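Local coordinates for enoyl-CoA hydratase/isomerase family protein (Pseudomonas syringae pv. tomato, PDB 3OT6) that probably acts on acyl-CoA thioesters as a member of the enoyl-CoA hydratase/isomerase (crotonase) family, its exact reaction being unassigned, at residues A[118-130]-A[175-189]. Sequence-based numbering, arbitrary orientation.
Sequences YRIGVAGPFSIGL and GFLDKVVSVEELQGA
R119 and D178 meet side-on, NE giving a nearly straight bond to OD2 (2.7 Å, 174°) and NH2 reaching OD1, both from above the carboxylate plane, which is turned 41° from the guanidinium. The arginine chain bends at chi2 and chi3, which brings NH1 and NH2 end-on to G175 O as well; G175 is the positive-phi residue of the Schellman motif that ends helix 168-174. OD2 accepts a second hydrogen bond, on its anti side, from R119 N, which helps hold the carboxylate, while the bonds to D178, G175 and L113 O fix the rotation of the buried guanidinium. R150 brings a like charge close to R119, which D178 probably helps to offset. Beyond the salt bridge, strand 179-181 joins strand 118-122 in parallel as an outermost strand of the crotonase-fold core sheet, through G121 N to K179 O (2.8 Å), V181 N to G121 O and A123 N to V181 O. G121 lets L177 CD1 come to 3.6 Å from its CA, while on the face of I120 and V122, L186 packs its CB against V122 CG1 (3.5 Å). The solvent side is looser: V183 CG2 only grazes the F126 ring edge at CE2 (4.3 Å), and a water bridges A123 O to V183 N.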
# COMPACT_ATOMS: atom_id res chain seq x y z
N TYR A 118 -5.54 2.54 7.93
CA TYR A 118 -6.37 3.68 7.68
C TYR A 118 -5.83 4.30 6.36
O TYR A 118 -4.58 4.40 6.17
CB TYR A 118 -6.29 4.74 8.85
CG TYR A 118 -7.47 5.70 8.75
CD1 TYR A 118 -8.65 5.42 9.44
CD2 TYR A 118 -7.45 6.78 7.89
CE1 TYR A 118 -9.78 6.23 9.31
CE2 TYR A 118 -8.60 7.64 7.73
CZ TYR A 118 -9.76 7.33 8.44
OH TYR A 118 -10.91 8.06 8.33
N ARG A 119 -6.72 4.77 5.48
CA ARG A 119 -6.26 5.29 4.17
C ARG A 119 -6.92 6.59 3.88
O ARG A 119 -8.11 6.69 3.96
CB ARG A 119 -6.59 4.31 3.03
CG ARG A 119 -5.78 3.00 3.04
CD ARG A 119 -6.38 1.90 3.91
NE ARG A 119 -7.85 1.96 3.91
CZ ARG A 119 -8.63 1.32 3.03
NH1 ARG A 119 -8.11 0.50 2.10
NH2 ARG A 119 -9.96 1.50 3.08
N ILE A 120 -6.15 7.58 3.48
CA ILE A 120 -6.71 8.92 3.16
C ILE A 120 -6.26 9.34 1.80
O ILE A 120 -5.05 9.25 1.48
CB ILE A 120 -6.24 10.02 4.15
CG1 ILE A 120 -6.52 9.56 5.59
CG2 ILE A 120 -6.97 11.36 3.85
CD1 ILE A 120 -6.06 10.60 6.68
N GLY A 121 -7.20 9.79 0.99
CA GLY A 121 -6.83 10.23 -0.35
C GLY A 121 -7.18 11.69 -0.55
O GLY A 121 -7.76 12.30 0.34
N VAL A 122 -6.86 12.26 -1.70
CA VAL A 122 -7.13 13.70 -1.95
C VAL A 122 -8.05 13.84 -3.14
O VAL A 122 -7.92 13.08 -4.11
CB VAL A 122 -5.81 14.56 -2.10
CG1 VAL A 122 -5.07 14.55 -0.80
CG2 VAL A 122 -4.91 14.01 -3.18
N ALA A 123 -9.01 14.76 -3.04
CA ALA A 123 -9.92 15.11 -4.17
C ALA A 123 -9.18 15.71 -5.38
O ALA A 123 -8.22 16.48 -5.22
CB ALA A 123 -10.97 16.13 -3.68
N GLY A 124 -9.64 15.37 -6.57
CA GLY A 124 -9.07 15.93 -7.78
C GLY A 124 -9.02 14.94 -8.92
O GLY A 124 -9.66 13.87 -8.85
N PRO A 125 -8.27 15.28 -9.99
CA PRO A 125 -8.40 14.47 -11.22
C PRO A 125 -7.51 13.23 -11.15
O PRO A 125 -6.67 13.01 -12.02
CB PRO A 125 -7.88 15.42 -12.31
CG PRO A 125 -6.87 16.36 -11.58
CD PRO A 125 -7.45 16.51 -10.16
N PHE A 126 -7.68 12.41 -10.10
CA PHE A 126 -6.72 11.32 -9.86
C PHE A 126 -7.35 10.00 -10.17
O PHE A 126 -8.57 9.90 -10.19
CB PHE A 126 -6.21 11.39 -8.46
CG PHE A 126 -5.54 12.71 -8.14
CD1 PHE A 126 -4.32 13.05 -8.74
CD2 PHE A 126 -6.12 13.59 -7.24
CE1 PHE A 126 -3.69 14.23 -8.46
CE2 PHE A 126 -5.49 14.80 -6.93
CZ PHE A 126 -4.26 15.13 -7.52
N SER A 127 -6.54 9.01 -10.51
CA SER A 127 -7.07 7.67 -10.69
C SER A 127 -6.54 6.77 -9.60
O SER A 127 -5.31 6.74 -9.33
CB SER A 127 -6.60 7.07 -12.03
OG SER A 127 -7.06 7.94 -13.04
N ILE A 128 -7.44 5.98 -9.01
CA ILE A 128 -7.00 4.96 -8.11
C ILE A 128 -7.59 3.64 -8.57
O ILE A 128 -8.83 3.54 -8.77
CB ILE A 128 -7.49 5.26 -6.72
CG1 ILE A 128 -6.83 6.53 -6.17
CG2 ILE A 128 -7.31 4.04 -5.85
CD1 ILE A 128 -7.54 7.06 -4.99
N GLY A 129 -6.75 2.63 -8.78
CA GLY A 129 -7.30 1.36 -9.18
C GLY A 129 -6.25 0.40 -9.62
O GLY A 129 -5.08 0.71 -9.52
N LEU A 130 -6.70 -0.73 -10.16
CA LEU A 130 -5.89 -1.85 -10.46
C LEU A 130 -5.98 -2.07 -11.97
O LEU A 130 -6.95 -2.66 -12.49
CB LEU A 130 -6.42 -3.09 -9.69
CG LEU A 130 -6.38 -2.95 -8.17
CD1 LEU A 130 -6.97 -4.22 -7.51
CD2 LEU A 130 -4.94 -2.65 -7.65
N GLY A 175 -13.48 1.06 -1.39
CA GLY A 175 -12.70 0.51 -0.29
C GLY A 175 -11.20 0.74 -0.35
O GLY A 175 -10.46 0.28 0.54
N PHE A 176 -10.73 1.45 -1.39
CA PHE A 176 -9.33 1.87 -1.46
C PHE A 176 -9.02 2.92 -0.40
O PHE A 176 -7.86 2.97 0.09
CB PHE A 176 -8.95 2.38 -2.84
CG PHE A 176 -8.94 1.30 -3.88
CD1 PHE A 176 -7.82 0.48 -4.03
CD2 PHE A 176 -10.03 1.12 -4.74
CE1 PHE A 176 -7.82 -0.57 -4.97
CE2 PHE A 176 -10.03 0.08 -5.70
CZ PHE A 176 -8.93 -0.76 -5.81
N LEU A 177 -10.02 3.74 -0.03
CA LEU A 177 -9.81 4.92 0.83
C LEU A 177 -10.84 4.89 1.93
O LEU A 177 -11.92 4.41 1.72
CB LEU A 177 -9.98 6.22 0.01
CG LEU A 177 -8.94 6.56 -1.09
CD1 LEU A 177 -9.21 7.92 -1.73
CD2 LEU A 177 -7.42 6.43 -0.62
N ASP A 178 -10.53 5.44 3.10
CA ASP A 178 -11.54 5.65 4.17
C ASP A 178 -11.98 7.12 4.23
O ASP A 178 -13.02 7.45 4.82
CB ASP A 178 -10.97 5.18 5.54
CG ASP A 178 -10.40 3.75 5.46
OD1 ASP A 178 -11.20 2.87 5.07
OD2 ASP A 178 -9.16 3.53 5.72
N LYS A 179 -11.19 8.01 3.61
CA LYS A 179 -11.48 9.43 3.71
C LYS A 179 -10.86 10.17 2.55
O LYS A 179 -9.72 9.87 2.12
CB LYS A 179 -10.94 10.00 5.06
CG LYS A 179 -11.35 11.42 5.41
CD LYS A 179 -10.63 11.92 6.70
CE LYS A 179 -11.27 11.42 8.01
NZ LYS A 179 -12.80 11.62 8.03
N VAL A 180 -11.62 11.14 2.05
CA VAL A 180 -11.19 12.06 0.99
C VAL A 180 -11.18 13.53 1.52
O VAL A 180 -12.21 14.04 2.04
CB VAL A 180 -12.05 11.88 -0.30
CG1 VAL A 180 -11.69 12.95 -1.37
CG2 VAL A 180 -11.87 10.47 -0.87
N VAL A 181 -10.01 14.15 1.44
CA VAL A 181 -9.85 15.54 1.81
C VAL A 181 -9.24 16.31 0.62
O VAL A 181 -9.01 15.72 -0.48
CB VAL A 181 -8.99 15.69 3.10
CG1 VAL A 181 -9.60 14.87 4.28
CG2 VAL A 181 -7.55 15.30 2.87
N SER A 182 -8.95 17.59 0.80
CA SER A 182 -8.36 18.36 -0.35
C SER A 182 -6.85 18.16 -0.37
O SER A 182 -6.26 17.72 0.64
CB SER A 182 -8.69 19.84 -0.27
OG SER A 182 -7.86 20.46 0.69
N VAL A 183 -6.23 18.45 -1.50
CA VAL A 183 -4.78 18.30 -1.61
C VAL A 183 -4.07 18.98 -0.42
O VAL A 183 -3.04 18.49 0.07
CB VAL A 183 -4.25 18.82 -2.97
CG1 VAL A 183 -2.72 18.86 -2.98
CG2 VAL A 183 -4.72 17.89 -4.09
N GLU A 184 -4.65 20.09 0.07
CA GLU A 184 -4.02 20.90 1.14
C GLU A 184 -4.29 20.31 2.52
O GLU A 184 -3.42 20.32 3.37
CB GLU A 184 -4.45 22.40 1.06
CG GLU A 184 -4.09 23.05 -0.30
CD GLU A 184 -5.14 22.73 -1.40
OE1 GLU A 184 -6.34 22.48 -1.05
OE2 GLU A 184 -4.75 22.73 -2.60
N GLU A 185 -5.48 19.78 2.72
CA GLU A 185 -5.81 19.13 3.99
C GLU A 185 -5.09 17.80 4.28
O GLU A 185 -5.08 17.36 5.40
CB GLU A 185 -7.31 18.94 4.10
CG GLU A 185 -8.08 20.23 4.02
CD GLU A 185 -9.54 20.01 3.68
OE1 GLU A 185 -9.87 19.05 2.91
OE2 GLU A 185 -10.38 20.82 4.19
N LEU A 186 -4.43 17.20 3.29
CA LEU A 186 -3.91 15.85 3.43
C LEU A 186 -2.98 15.60 4.64
O LEU A 186 -3.23 14.69 5.44
CB LEU A 186 -3.27 15.35 2.13
CG LEU A 186 -2.73 13.93 2.22
CD1 LEU A 186 -3.84 12.91 2.48
CD2 LEU A 186 -1.99 13.60 0.97
N GLN A 187 -1.92 16.38 4.77
CA GLN A 187 -0.99 16.17 5.87
C GLN A 187 -1.74 16.34 7.21
O GLN A 187 -1.60 15.51 8.13
CB GLN A 187 0.15 17.18 5.76
CG GLN A 187 1.33 16.96 6.75
CD GLN A 187 2.16 18.25 6.93
OE1 GLN A 187 3.25 18.41 6.33
NE2 GLN A 187 1.62 19.20 7.73
N GLY A 188 -2.60 17.36 7.29
CA GLY A 188 -3.32 17.67 8.49
C GLY A 188 -4.33 16.61 8.83
O GLY A 188 -4.54 16.28 10.01
N ALA A 189 -4.99 16.05 7.81
CA ALA A 189 -5.99 15.01 8.08
C ALA A 189 -5.29 13.72 8.62
O ALA A 189 -5.79 13.08 9.60
CB ALA A 189 -6.83 14.74 6.86
O HOH W 1 -8.29 19.09 -3.74